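Local atomic coordinates of putative immunoglobulin-blocking virulence protein (Mycoplasma mycoides subsp. capri, PDB entry 7ADK), a protein that probably binds host immunoglobulins and blocks their action, which would make it a virulence factor of the mycoplasma. Residues Lys637-Thr642 with His664-Glu669; Trp375-Val380 with Gly395-Lys400; Lys165-His170 with Thr341-Arg346; Thr133-Glu138 with Asp182-Gln187. One frame throughout, in Å; residues are numbered along the deposited sequence.

Contact 1. Residues Lys637-Thr642 with His664-Glu669; sequences KITELT and HLSTGE
With CG trans to its own backbone N (chi1 -170°), His664 swings its imidazole back over the chain at Ile638, whose CG1 is set between N and carbonyl carbon (chi1 71°), which turns it to one face of the ring. CG1 lies 4.1 Å from the centroid of the His664 ring, a CH-pi contact, and the two side chains cross at roughly a right angle. The carbonyl oxygen of Ile638 draws three weak hydrogen bonds together: from Ser666 N at 3.1 Å, and from Leu665 N and His664 ND1, each 3.4 Å from it. Farther round the imidazole, Thr639 O lies at the edge near the ring plane, while Leu641 CB approaches NE2 obliquely. Lys637-Thr639 lead into strand 640-643, which holds Leu641 and belongs to a parallel sheet whose strands follow one another in chain order; His664-Glu669 is part of the connection running on to the neighbouring strand 676-679. Thr639 turns its methyl CG2 to the backbone of Ser666, 3.7 Å from Ser666 CA, while its OG1 is hydrogen-bonded to Thr607 OG1. Lys637 runs alongside Leu665 in the same direction, with NZ hydrogen-bonded to Leu662 O, two residues before His664.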
loop_
_atom_site.group_PDB
_atom_site.type_symbol
_atom_site.label_atom_id
_atom_site.label_comp_id
_atom_site.label_asym_id
_atom_site.label_seq_id
_atom_site.Cartn_x
_atom_site.Cartn_y
_atom_site.Cartn_z
ATOM N N LYS A 637 24.869 -14.226 -14.080
ATOM C CA LYS A 637 25.112 -13.182 -13.069
ATOM C C LYS A 637 23.809 -12.834 -12.362
ATOM O O LYS A 637 22.789 -12.646 -13.014
ATOM C CB LYS A 637 25.718 -11.924 -13.722
ATOM C CG LYS A 637 27.087 -12.076 -14.398
ATOM C CD LYS A 637 28.185 -12.420 -13.395
ATOM C CE LYS A 637 29.576 -12.535 -14.024
ATOM N NZ LYS A 637 30.241 -11.234 -14.222
ATOM N N ILE A 638 23.814 -12.780 -11.035
ATOM C CA ILE A 638 22.600 -12.486 -10.265
ATOM C C ILE A 638 22.479 -10.983 -10.041
ATOM O O ILE A 638 23.484 -10.281 -9.971
ATOM C CB ILE A 638 22.494 -13.341 -8.983
ATOM C CG1 ILE A 638 23.506 -12.942 -7.904
ATOM C CG2 ILE A 638 22.581 -14.830 -9.348
ATOM C CD1 ILE A 638 23.340 -13.691 -6.583
ATOM N N THR A 639 21.247 -10.484 -9.973
ATOM C CA THR A 639 20.935 -9.072 -9.726
ATOM C C THR A 639 20.605 -8.801 -8.269
ATOM O O THR A 639 20.685 -7.668 -7.815
ATOM C CB THR A 639 19.796 -8.562 -10.625
ATOM O OG1 THR A 639 18.570 -9.180 -10.344
ATOM C CG2 THR A 639 20.049 -8.718 -12.117
ATOM N N GLU A 640 20.255 -9.829 -7.507
ATOM C CA GLU A 640 19.724 -9.704 -6.160
ATOM C C GLU A 640 20.043 -10.938 -5.316
ATOM O O GLU A 640 19.977 -12.064 -5.806
ATOM C CB GLU A 640 18.222 -9.455 -6.263
ATOM C CG GLU A 640 17.580 -9.072 -4.941
ATOM C CD GLU A 640 16.234 -8.392 -5.188
ATOM O OE1 GLU A 640 16.013 -7.262 -4.703
ATOM O OE2 GLU A 640 15.384 -8.972 -5.892
ATOM N N LEU A 641 20.361 -10.718 -4.041
ATOM C CA LEU A 641 20.729 -11.741 -3.074
ATOM C C LEU A 641 20.085 -11.448 -1.725
ATOM O O LEU A 641 20.483 -10.515 -1.049
ATOM C CB LEU A 641 22.262 -11.766 -2.965
ATOM C CG LEU A 641 22.818 -12.749 -1.925
ATOM C CD1 LEU A 641 22.561 -14.194 -2.324
ATOM C CD2 LEU A 641 24.308 -12.530 -1.738
ATOM N N THR A 642 19.136 -12.264 -1.297
ATOM C CA THR A 642 18.568 -12.181 0.052
ATOM C C THR A 642 19.197 -13.244 0.946
ATOM O O THR A 642 19.314 -14.401 0.564
ATOM C CB THR A 642 17.039 -12.268 0.058
ATOM O OG1 THR A 642 16.473 -11.375 -0.868
ATOM C CG2 THR A 642 16.484 -11.905 1.427
ATOM N N HIS A 664 27.866 -11.775 -8.450
ATOM C CA HIS A 664 26.808 -10.842 -8.102
ATOM C C HIS A 664 27.130 -9.472 -8.723
ATOM O O HIS A 664 27.837 -8.663 -8.127
ATOM C CB HIS A 664 26.687 -10.825 -6.581
ATOM C CG HIS A 664 25.491 -10.095 -6.074
ATOM N ND1 HIS A 664 24.535 -9.500 -6.875
ATOM C CD2 HIS A 664 25.099 -10.034 -4.776
ATOM C CE1 HIS A 664 23.560 -9.126 -6.043
ATOM N NE2 HIS A 664 23.885 -9.397 -4.782
ATOM N N LEU A 665 26.727 -9.256 -9.978
ATOM C CA LEU A 665 27.079 -8.079 -10.792
ATOM C C LEU A 665 25.950 -7.644 -11.742
ATOM O O LEU A 665 26.197 -7.128 -12.825
ATOM C CB LEU A 665 28.420 -8.295 -11.514
ATOM C CG LEU A 665 29.106 -6.987 -11.969
ATOM C CD1 LEU A 665 29.990 -6.432 -10.872
ATOM C CD2 LEU A 665 29.972 -7.214 -13.203
ATOM N N SER A 666 24.695 -7.817 -11.339
ATOM C CA SER A 666 23.526 -7.438 -12.145
ATOM C C SER A 666 23.483 -8.225 -13.469
ATOM O O SER A 666 24.063 -9.304 -13.546
ATOM C CB SER A 666 23.461 -5.909 -12.284
ATOM O OG SER A 666 22.193 -5.517 -12.726
ATOM N N THR A 667 22.822 -7.750 -14.534
ATOM C CA THR A 667 23.032 -8.349 -15.875
ATOM C C THR A 667 24.429 -8.017 -16.438
ATOM O O THR A 667 25.043 -8.868 -17.085
ATOM C CB THR A 667 21.907 -7.987 -16.865
ATOM O OG1 THR A 667 22.006 -8.779 -18.026
ATOM C CG2 THR A 667 21.905 -6.539 -17.355
ATOM N N GLY A 668 24.984 -6.817 -16.185
ATOM C CA GLY A 668 26.220 -6.357 -16.840
ATOM C C GLY A 668 26.915 -5.147 -16.216
ATOM O O GLY A 668 26.373 -4.483 -15.334
ATOM N N GLU A 669 28.145 -4.878 -16.665
ATOM C CA GLU A 669 29.139 -4.047 -15.963
ATOM C C GLU A 669 28.904 -2.528 -16.009
ATOM O O GLU A 669 29.254 -1.811 -15.073
ATOM C CB GLU A 669 30.541 -4.388 -16.497
ATOM C CG GLU A 669 30.827 -3.878 -17.920
ATOM C CD GLU A 669 32.214 -4.260 -18.467
ATOM O OE1 GLU A 669 33.113 -4.655 -17.692
ATOM O OE2 GLU A 669 32.433 -4.132 -19.693
#

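Contact 2. Residues Trp375-Val380 with Gly395-Lys400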
loop_
_atom_site.group_PDB
_atom_site.type_symbol
_atom_site.label_atom_id
_atom_site.label_comp_id
_atom_site.label_asym_id
_atom_site.label_seq_id
_atom_site.Cartn_x
_atom_site.Cartn_y
_atom_site.Cartn_z
ATOM N N TRP A 375 -13.383 -29.443 -25.130
ATOM C CA TRP A 375 -13.842 -30.190 -23.965
ATOM C C TRP A 375 -15.121 -29.571 -23.421
ATOM O O TRP A 375 -15.336 -28.367 -23.551
ATOM C CB TRP A 375 -12.751 -30.206 -22.893
ATOM C CG TRP A 375 -11.504 -30.920 -23.297
ATOM C CD1 TRP A 375 -10.542 -30.426 -24.102
ATOM C CD2 TRP A 375 -11.101 -32.285 -22.998
ATOM N NE1 TRP A 375 -9.586 -31.387 -24.336
ATOM C CE2 TRP A 375 -9.881 -32.556 -23.679
ATOM C CE3 TRP A 375 -11.630 -33.313 -22.196
ATOM C CZ2 TRP A 375 -9.229 -33.785 -23.571
ATOM C CZ3 TRP A 375 -10.980 -34.549 -22.080
ATOM C CH2 TRP A 375 -9.782 -34.789 -22.768
ATOM N N VAL A 376 -15.968 -30.384 -22.792
ATOM C CA VAL A 376 -17.169 -29.905 -22.092
ATOM C C VAL A 376 -17.194 -30.419 -20.655
ATOM O O VAL A 376 -16.840 -31.564 -20.386
ATOM C CB VAL A 376 -18.451 -30.191 -22.893
ATOM C CG1 VAL A 376 -18.702 -31.670 -23.154
ATOM C CG2 VAL A 376 -19.698 -29.615 -22.232
ATOM N N LYS A 377 -17.566 -29.538 -19.725
ATOM C CA LYS A 377 -17.585 -29.766 -18.281
ATOM C C LYS A 377 -19.000 -30.010 -17.785
ATOM O O LYS A 377 -19.918 -29.263 -18.106
ATOM C CB LYS A 377 -16.941 -28.562 -17.577
ATOM C CG LYS A 377 -16.876 -28.666 -16.048
ATOM C CD LYS A 377 -16.109 -27.507 -15.389
ATOM C CE LYS A 377 -16.737 -26.112 -15.577
ATOM N NZ LYS A 377 -17.980 -25.885 -14.801
ATOM N N GLU A 378 -19.163 -31.009 -16.940
ATOM C CA GLU A 378 -20.387 -31.285 -16.193
ATOM C C GLU A 378 -20.085 -31.305 -14.690
ATOM O O GLU A 378 -19.132 -31.948 -14.265
ATOM C CB GLU A 378 -21.000 -32.599 -16.711
ATOM C CG GLU A 378 -22.259 -33.016 -15.950
ATOM C CD GLU A 378 -22.995 -34.237 -16.518
ATOM O OE1 GLU A 378 -23.729 -34.900 -15.754
ATOM O OE2 GLU A 378 -22.913 -34.531 -17.730
ATOM N N ASP A 379 -20.878 -30.635 -13.854
ATOM C CA ASP A 379 -20.821 -30.837 -12.404
ATOM C C ASP A 379 -21.452 -32.185 -12.006
ATOM O O ASP A 379 -22.617 -32.449 -12.303
ATOM C CB ASP A 379 -21.483 -29.678 -11.649
ATOM C CG ASP A 379 -21.307 -29.824 -10.131
ATOM O OD1 ASP A 379 -20.364 -29.249 -9.578
ATOM O OD2 ASP A 379 -22.069 -30.551 -9.501
ATOM N N VAL A 380 -20.698 -33.008 -11.280
ATOM C CA VAL A 380 -21.105 -34.345 -10.836
ATOM C C VAL A 380 -21.087 -34.471 -9.313
ATOM O O VAL A 380 -21.049 -35.574 -8.780
ATOM C CB VAL A 380 -20.285 -35.449 -11.531
ATOM C CG1 VAL A 380 -20.478 -35.392 -13.043
ATOM C CG2 VAL A 380 -18.795 -35.428 -11.200
ATOM N N GLY A 395 -17.530 -26.220 0.062
ATOM C CA GLY A 395 -16.381 -25.787 -0.744
ATOM C C GLY A 395 -15.587 -26.907 -1.419
ATOM O O GLY A 395 -14.474 -26.688 -1.890
ATOM N N ILE A 396 -16.149 -28.115 -1.422
ATOM C CA ILE A 396 -15.679 -29.314 -2.118
ATOM C C ILE A 396 -16.576 -29.486 -3.349
ATOM O O ILE A 396 -17.793 -29.466 -3.204
ATOM C CB ILE A 396 -15.785 -30.537 -1.170
ATOM C CG1 ILE A 396 -14.802 -30.472 0.009
ATOM C CG2 ILE A 396 -15.587 -31.864 -1.905
ATOM C CD1 ILE A 396 -15.243 -31.235 1.233
ATOM N N ARG A 397 -16.012 -29.672 -4.545
ATOM C CA ARG A 397 -16.742 -29.977 -5.792
ATOM C C ARG A 397 -16.064 -31.062 -6.621
ATOM O O ARG A 397 -14.841 -31.116 -6.681
ATOM C CB ARG A 397 -16.889 -28.725 -6.650
ATOM C CG ARG A 397 -18.054 -27.820 -6.271
ATOM C CD ARG A 397 -18.189 -26.693 -7.290
ATOM N NE ARG A 397 -18.528 -27.222 -8.621
ATOM C CZ ARG A 397 -17.825 -27.175 -9.734
ATOM N NH1 ARG A 397 -18.299 -27.785 -10.769
ATOM N NH2 ARG A 397 -16.680 -26.579 -9.851
ATOM N N PHE A 398 -16.848 -31.867 -7.330
ATOM C CA PHE A 398 -16.373 -32.798 -8.354
ATOM C C PHE A 398 -17.007 -32.449 -9.704
ATOM O O PHE A 398 -18.223 -32.307 -9.808
ATOM C CB PHE A 398 -16.681 -34.246 -7.967
ATOM C CG PHE A 398 -15.952 -34.789 -6.755
ATOM C CD1 PHE A 398 -16.367 -34.437 -5.463
ATOM C CD2 PHE A 398 -14.876 -35.679 -6.917
ATOM C CE1 PHE A 398 -15.708 -34.971 -4.344
ATOM C CE2 PHE A 398 -14.235 -36.229 -5.799
ATOM C CZ PHE A 398 -14.655 -35.876 -4.510
ATOM N N SER A 399 -16.208 -32.352 -10.759
ATOM C CA SER A 399 -16.684 -32.122 -12.122
ATOM C C SER A 399 -16.036 -33.090 -13.099
ATOM O O SER A 399 -14.912 -33.524 -12.915
ATOM C CB SER A 399 -16.524 -30.664 -12.536
ATOM O OG SER A 399 -15.232 -30.210 -12.530
ATOM N N LYS A 400 -16.763 -33.451 -14.146
ATOM C CA LYS A 400 -16.340 -34.352 -15.220
ATOM C C LYS A 400 -16.017 -33.510 -16.450
ATOM O O LYS A 400 -16.830 -32.691 -16.849
ATOM C CB LYS A 400 -17.483 -35.347 -15.481
ATOM C CG LYS A 400 -17.151 -36.483 -16.462
ATOM C CD LYS A 400 -16.265 -37.605 -15.904
ATOM C CE LYS A 400 -16.902 -38.378 -14.741
ATOM N NZ LYS A 400 -18.114 -39.115 -15.129
#
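Asp379 and Arg397 cross obliquely, yet their carboxylate and guanidinium planes are 26° apart, nearly coplanar, and the arginine grips the acid side-on with NE and NH1. Both donors converge on one oxygen: NH1 is 2.8 Å and NE 2.9 Å from Asp379 OD1, which NH1 meets on the anti lone pair and NE nearly along the C-O axis. Ser381 OG also bonds to this oxygen, and Arg397 NH2 turns to Asp420 in a further salt bridge. Lys377 NZ lies 4.5 Å from Arg397 NH1, a like charge that the two carboxylates probably offset. The strands carrying these groups form an antiparallel pair joined through helix 381-387, strand 375-379 being an edge of the mixed sheet. Glu378 and Lys400 are a hydrogen-bonded pair: Glu378 N is 2.9 Å from Lys400 O and Lys400 N 2.8 Å from Glu378 O; Asp379 and Ser399 are the adjacent non-hydrogen-bonded pair. Beyond them Val380 splays its methyls, CG1 toward Lys400 CB and CG2 to within 4.0 Å of Phe398 CB.

Contact 3. Residues Lys165-His170 with Thr341-Arg346; sequences KPYQNH and TSRLRR
Loop 165-170, extended as far as Gln168, passes beside helix 339-351 without backbone-to-backbone bonds; the closest CA atoms, of Asn169 and Arg343, are 6.4 Å apart. Two arginines one turn apart bridge the gap. Arg346, bent at chi2 (-75°) and chi3 (-50°), curls its guanidinium end-on to a single acceptor: NH2 is 2.9 Å and NH1 3.0 Å from Gln168 O, with the oxygen close to the guanidinium plane. The same group lies over a face of Tyr167, its CZ 4.9 Å from the ring centroid in a cation-pi contact, the two planes inclined at 59°. Tyr167 OH is hydrogen-bonded to Asp347 of the helix and also packs against Arg343 CD. Arg343 reaches the side chain of Asn169 instead, NE standing 2.9 Å from Asn169 OD1 and above the plane of that carbonyl, while Asn169 ND2 bonds to Asn582 O. Within the loop, Gln168 NE2 makes a straight bond to His170 O. Since both arginines take neutral oxygens from the loop, the contact rests on directed hydrogen bonds and the tyrosine ring, and Asp347 beside that ring would probably temper the positive charge of Arg346.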
loop_
_atom_site.group_PDB
_atom_site.type_symbol
_atom_site.label_atom_id
_atom_site.label_comp_id
_atom_site.label_asym_id
_atom_site.label_seq_id
_atom_site.Cartn_x
_atom_site.Cartn_y
_atom_site.Cartn_z
ATOM N N LYS A 165 11.041 -36.806 -20.908
ATOM C CA LYS A 165 11.159 -36.444 -22.330
ATOM C C LYS A 165 11.976 -35.152 -22.458
ATOM O O LYS A 165 11.649 -34.194 -21.765
ATOM C CB LYS A 165 9.723 -36.264 -22.862
ATOM C CG LYS A 165 9.593 -35.642 -24.255
ATOM C CD LYS A 165 8.119 -35.686 -24.681
ATOM C CE LYS A 165 7.876 -34.906 -25.977
ATOM N NZ LYS A 165 6.479 -35.051 -26.440
ATOM N N PRO A 166 13.012 -35.062 -23.300
ATOM C CA PRO A 166 13.755 -33.826 -23.501
ATOM C C PRO A 166 12.918 -32.800 -24.271
ATOM O O PRO A 166 12.521 -33.018 -25.415
ATOM C CB PRO A 166 15.027 -34.236 -24.247
ATOM C CG PRO A 166 14.605 -35.490 -25.004
ATOM C CD PRO A 166 13.576 -36.141 -24.086
ATOM N N TYR A 167 12.671 -31.647 -23.660
ATOM C CA TYR A 167 11.968 -30.537 -24.309
ATOM C C TYR A 167 12.808 -29.922 -25.448
ATOM O O TYR A 167 14.034 -29.891 -25.354
ATOM C CB TYR A 167 11.622 -29.506 -23.235
ATOM C CG TYR A 167 10.706 -28.381 -23.674
ATOM C CD1 TYR A 167 11.225 -27.210 -24.259
ATOM C CD2 TYR A 167 9.326 -28.495 -23.455
ATOM C CE1 TYR A 167 10.358 -26.174 -24.651
ATOM C CE2 TYR A 167 8.457 -27.461 -23.842
ATOM C CZ TYR A 167 8.972 -26.294 -24.436
ATOM O OH TYR A 167 8.136 -25.290 -24.802
ATOM N N GLN A 168 12.180 -29.393 -26.506
ATOM C CA GLN A 168 12.853 -28.526 -27.478
ATOM C C GLN A 168 12.011 -27.311 -27.886
ATOM O O GLN A 168 10.813 -27.415 -28.142
ATOM C CB GLN A 168 13.398 -29.350 -28.646
ATOM C CG GLN A 168 13.925 -28.464 -29.777
ATOM C CD GLN A 168 14.940 -29.118 -30.686
ATOM O OE1 GLN A 168 15.644 -30.040 -30.340
ATOM N NE2 GLN A 168 15.112 -28.598 -31.860
ATOM N N ASN A 169 12.661 -26.148 -27.920
ATOM C CA ASN A 169 12.062 -24.843 -28.141
ATOM C C ASN A 169 11.921 -24.509 -29.641
ATOM O O ASN A 169 10.811 -24.252 -30.097
ATOM C CB ASN A 169 12.890 -23.809 -27.359
ATOM C CG ASN A 169 12.045 -22.637 -26.899
ATOM O OD1 ASN A 169 11.346 -22.006 -27.665
ATOM N ND2 ASN A 169 12.027 -22.334 -25.627
ATOM N N HIS A 170 12.997 -24.561 -30.436
ATOM C CA HIS A 170 12.899 -24.384 -31.891
ATOM C C HIS A 170 12.459 -25.680 -32.570
ATOM O O HIS A 170 13.251 -26.542 -32.941
ATOM C CB HIS A 170 14.170 -23.791 -32.506
ATOM C CG HIS A 170 14.347 -22.309 -32.274
ATOM N ND1 HIS A 170 13.403 -21.427 -31.736
ATOM C CD2 HIS A 170 15.435 -21.590 -32.662
ATOM C CE1 HIS A 170 13.965 -20.210 -31.778
ATOM N NE2 HIS A 170 15.185 -20.283 -32.326
ATOM N N THR A 341 4.458 -19.306 -32.265
ATOM C CA THR A 341 3.181 -20.026 -32.409
ATOM C C THR A 341 3.363 -21.511 -32.640
ATOM O O THR A 341 2.567 -22.297 -32.155
ATOM C CB THR A 341 2.280 -19.448 -33.507
ATOM O OG1 THR A 341 2.879 -19.495 -34.778
ATOM C CG2 THR A 341 1.904 -18.008 -33.225
ATOM N N SER A 342 4.410 -21.939 -33.343
ATOM C CA SER A 342 4.688 -23.369 -33.544
ATOM C C SER A 342 5.047 -24.070 -32.235
ATOM O O SER A 342 4.581 -25.183 -31.998
ATOM C CB SER A 342 5.790 -23.569 -34.581
ATOM O OG SER A 342 6.970 -22.932 -34.167
ATOM N N ARG A 343 5.798 -23.412 -31.342
ATOM C CA ARG A 343 6.040 -23.881 -29.972
ATOM C C ARG A 343 4.754 -23.926 -29.156
ATOM O O ARG A 343 4.440 -24.974 -28.609
ATOM C CB ARG A 343 7.099 -23.005 -29.292
ATOM C CG ARG A 343 7.583 -23.551 -27.931
ATOM C CD ARG A 343 7.708 -22.466 -26.860
ATOM N NE ARG A 343 8.580 -21.373 -27.299
ATOM C CZ ARG A 343 8.377 -20.079 -27.163
ATOM N NH1 ARG A 343 7.430 -19.593 -26.430
ATOM N NH2 ARG A 343 9.137 -19.239 -27.784
ATOM N N LEU A 344 3.964 -22.849 -29.090
ATOM C CA LEU A 344 2.701 -22.855 -28.343
ATOM C C LEU A 344 1.676 -23.870 -28.883
ATOM O O LEU A 344 0.969 -24.490 -28.098
ATOM C CB LEU A 344 2.090 -21.446 -28.301
ATOM C CG LEU A 344 2.575 -20.565 -27.143
ATOM C CD1 LEU A 344 3.904 -19.895 -27.423
ATOM C CD2 LEU A 344 1.551 -19.489 -26.825
ATOM N N ARG A 345 1.619 -24.100 -30.198
ATOM C CA ARG A 345 0.780 -25.147 -30.805
ATOM C C ARG A 345 1.220 -26.528 -30.352
ATOM O O ARG A 345 0.399 -27.313 -29.892
ATOM C CB ARG A 345 0.802 -25.037 -32.334
ATOM C CG ARG A 345 -0.393 -25.774 -32.958
ATOM C CD ARG A 345 -0.350 -25.814 -34.489
ATOM N NE ARG A 345 -0.169 -24.473 -35.074
ATOM C CZ ARG A 345 0.925 -23.991 -35.632
ATOM N NH1 ARG A 345 1.965 -24.711 -35.900
ATOM N NH2 ARG A 345 1.002 -22.746 -35.967
ATOM N N ARG A 346 2.514 -26.833 -30.460
ATOM C CA ARG A 346 3.089 -28.100 -30.010
ATOM C C ARG A 346 2.828 -28.317 -28.528
ATOM O O ARG A 346 2.351 -29.383 -28.167
ATOM C CB ARG A 346 4.570 -28.122 -30.405
ATOM C CG ARG A 346 5.274 -29.479 -30.238
ATOM C CD ARG A 346 5.621 -29.879 -28.801
ATOM N NE ARG A 346 6.313 -28.797 -28.091
ATOM C CZ ARG A 346 7.551 -28.414 -28.239
ATOM N NH1 ARG A 346 8.430 -29.042 -28.950
ATOM N NH2 ARG A 346 7.933 -27.346 -27.636
#

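Contact 4. Residues Thr133-Glu138 with Asp182-Gln187; sequences TIAGIE and DKLKEQ
In the tight reversal between strands 130-133 and 138-144, Ile134, Ala135 and Ile137 lean on Leu184 and Gln187, which lie one turn apart near the start of helix 182-194. Leu184 pushes its CD1 methyl among the three: it comes 3.8 Å from Ile134 CG1, with the two side chains at about a right angle, and lies 4.3 Å from both Ala135 CB and Ile137 CB. Gln187 provides the polar link. Its CG, anti to the backbone N, lies 3.8 Å from Ala135 CB, and the bend at chi2 (73°) brings NE2 within 2.9 Å of Ala135 O; the bond is nearly straight at 168°, and the acceptor lies in the amide plane. That carbonyl also closes a classic gamma turn about Gly136, accepting a weak bond from Ile137 N, so the helix grips the reversal at its bend. The side chain of Ile137 runs aslant to that of Gln187, its CG1 4.0 Å from Gln187 CG. Leu307 of helix 301-308 adds to the apolar patch, touching both Ile134 and Leu184.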
loop_
_atom_site.group_PDB
_atom_site.type_symbol
_atom_site.label_atom_id
_atom_site.label_comp_id
_atom_site.label_asym_id
_atom_site.label_seq_id
_atom_site.Cartn_x
_atom_site.Cartn_y
_atom_site.Cartn_z
ATOM N N THR A 133 7.621 -20.456 -50.386
ATOM C CA THR A 133 6.664 -19.373 -50.689
ATOM C C THR A 133 6.555 -18.420 -49.505
ATOM O O THR A 133 6.471 -18.883 -48.370
ATOM C CB THR A 133 5.286 -19.920 -51.105
ATOM O OG1 THR A 133 4.401 -18.854 -51.342
ATOM C CG2 THR A 133 4.606 -20.830 -50.089
ATOM N N ILE A 134 6.582 -17.100 -49.733
ATOM C CA ILE A 134 6.531 -16.088 -48.646
ATOM C C ILE A 134 5.465 -14.987 -48.802
ATOM O O ILE A 134 5.117 -14.324 -47.828
ATOM C CB ILE A 134 7.934 -15.509 -48.312
ATOM C CG1 ILE A 134 8.393 -14.364 -49.231
ATOM C CG2 ILE A 134 9.003 -16.602 -48.211
ATOM C CD1 ILE A 134 9.699 -13.727 -48.800
ATOM N N ALA A 135 4.929 -14.804 -50.005
ATOM C CA ALA A 135 3.876 -13.842 -50.332
ATOM C C ALA A 135 2.994 -14.351 -51.492
ATOM O O ALA A 135 2.718 -13.638 -52.451
ATOM C CB ALA A 135 4.514 -12.479 -50.586
ATOM N N GLY A 136 2.653 -15.640 -51.484
ATOM C CA GLY A 136 2.192 -16.393 -52.653
ATOM C C GLY A 136 3.343 -16.767 -53.588
ATOM O O GLY A 136 3.560 -17.947 -53.859
ATOM N N ILE A 137 4.142 -15.773 -53.981
ATOM C CA ILE A 137 5.313 -15.885 -54.855
ATOM C C ILE A 137 6.310 -16.922 -54.332
ATOM O O ILE A 137 6.704 -16.897 -53.171
ATOM C CB ILE A 137 5.964 -14.489 -55.033
ATOM C CG1 ILE A 137 4.982 -13.444 -55.609
ATOM C CG2 ILE A 137 7.230 -14.521 -55.881
ATOM C CD1 ILE A 137 4.366 -13.772 -56.963
ATOM N N GLU A 138 6.724 -17.839 -55.200
ATOM C CA GLU A 138 7.789 -18.810 -54.940
ATOM C C GLU A 138 9.168 -18.135 -55.027
ATOM O O GLU A 138 9.459 -17.420 -55.986
ATOM C CB GLU A 138 7.729 -19.964 -55.953
ATOM C CG GLU A 138 6.402 -20.731 -56.010
ATOM C CD GLU A 138 6.000 -21.426 -54.706
ATOM O OE1 GLU A 138 4.800 -21.699 -54.524
ATOM O OE2 GLU A 138 6.865 -21.749 -53.872
ATOM N N ASP A 182 12.500 -8.150 -58.132
ATOM C CA ASP A 182 11.547 -7.073 -58.416
ATOM C C ASP A 182 10.097 -7.562 -58.231
ATOM O O ASP A 182 9.301 -6.942 -57.531
ATOM C CB ASP A 182 11.777 -6.504 -59.834
ATOM C CG ASP A 182 13.209 -6.058 -60.205
ATOM O OD1 ASP A 182 13.364 -5.268 -61.160
ATOM O OD2 ASP A 182 14.196 -6.488 -59.583
ATOM N N LYS A 183 9.788 -8.753 -58.769
ATOM C CA LYS A 183 8.469 -9.411 -58.685
ATOM C C LYS A 183 8.015 -9.691 -57.241
ATOM O O LYS A 183 6.845 -9.499 -56.921
ATOM C CB LYS A 183 8.469 -10.699 -59.538
ATOM C CG LYS A 183 7.333 -10.782 -60.566
ATOM C CD LYS A 183 7.486 -9.850 -61.777
ATOM C CE LYS A 183 8.575 -10.314 -62.742
ATOM N NZ LYS A 183 8.697 -9.463 -63.919
ATOM N N LEU A 184 8.925 -10.096 -56.351
ATOM C CA LEU A 184 8.638 -10.306 -54.929
ATOM C C LEU A 184 8.447 -8.990 -54.182
ATOM O O LEU A 184 7.484 -8.852 -53.435
ATOM C CB LEU A 184 9.766 -11.133 -54.282
ATOM C CG LEU A 184 9.638 -11.320 -52.756
ATOM C CD1 LEU A 184 8.430 -12.171 -52.372
ATOM C CD2 LEU A 184 10.910 -11.977 -52.250
ATOM N N LYS A 185 9.360 -8.024 -54.328
ATOM C CA LYS A 185 9.288 -6.813 -53.489
ATOM C C LYS A 185 8.126 -5.890 -53.851
ATOM O O LYS A 185 7.584 -5.236 -52.970
ATOM C CB LYS A 185 10.643 -6.109 -53.378
ATOM C CG LYS A 185 11.140 -5.424 -54.646
ATOM C CD LYS A 185 12.590 -4.987 -54.438
ATOM C CE LYS A 185 13.113 -4.168 -55.615
ATOM N NZ LYS A 185 14.571 -3.984 -55.519
ATOM N N GLU A 186 7.640 -5.925 -55.089
ATOM C CA GLU A 186 6.388 -5.259 -55.465
ATOM C C GLU A 186 5.129 -6.002 -54.995
ATOM O O GLU A 186 4.127 -5.364 -54.682
ATOM C CB GLU A 186 6.363 -4.991 -56.974
ATOM C CG GLU A 186 7.498 -4.088 -57.479
ATOM C CD GLU A 186 7.843 -2.904 -56.574
ATOM O OE1 GLU A 186 9.040 -2.588 -56.419
ATOM O OE2 GLU A 186 6.918 -2.284 -56.023
ATOM N N GLN A 187 5.170 -7.328 -54.841
ATOM C CA GLN A 187 4.109 -8.057 -54.137
ATOM C C GLN A 187 4.068 -7.680 -52.650
ATOM O O GLN A 187 2.998 -7.443 -52.092
ATOM C CB GLN A 187 4.287 -9.569 -54.335
ATOM C CG GLN A 187 3.330 -10.458 -53.534
ATOM C CD GLN A 187 1.899 -10.470 -54.032
ATOM O OE1 GLN A 187 1.398 -9.542 -54.640
ATOM N NE2 GLN A 187 1.183 -11.535 -53.805
#

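From the N terminus, contact 4 comes first, closing a loop of 43 residues between the strand reversal at 133-138 and helix 182-194. Contact 3 opens inside that loop, at 165-170, and closes only at 341-346, so the two cross; it spans 170 residues and returns the chain to the early segment at helix 339-351. Their nearest atoms are about 14 Å apart. Contact 2 then follows in series, joining two strands of the mixed sheet across a short helical connection. Contact 1, also in series, ties the start of a strand of the parallel sheet to the loop beyond it. Contacts 1 and 2 lie on opposite sides of the chain's centre, their own centres about 46 Å apart.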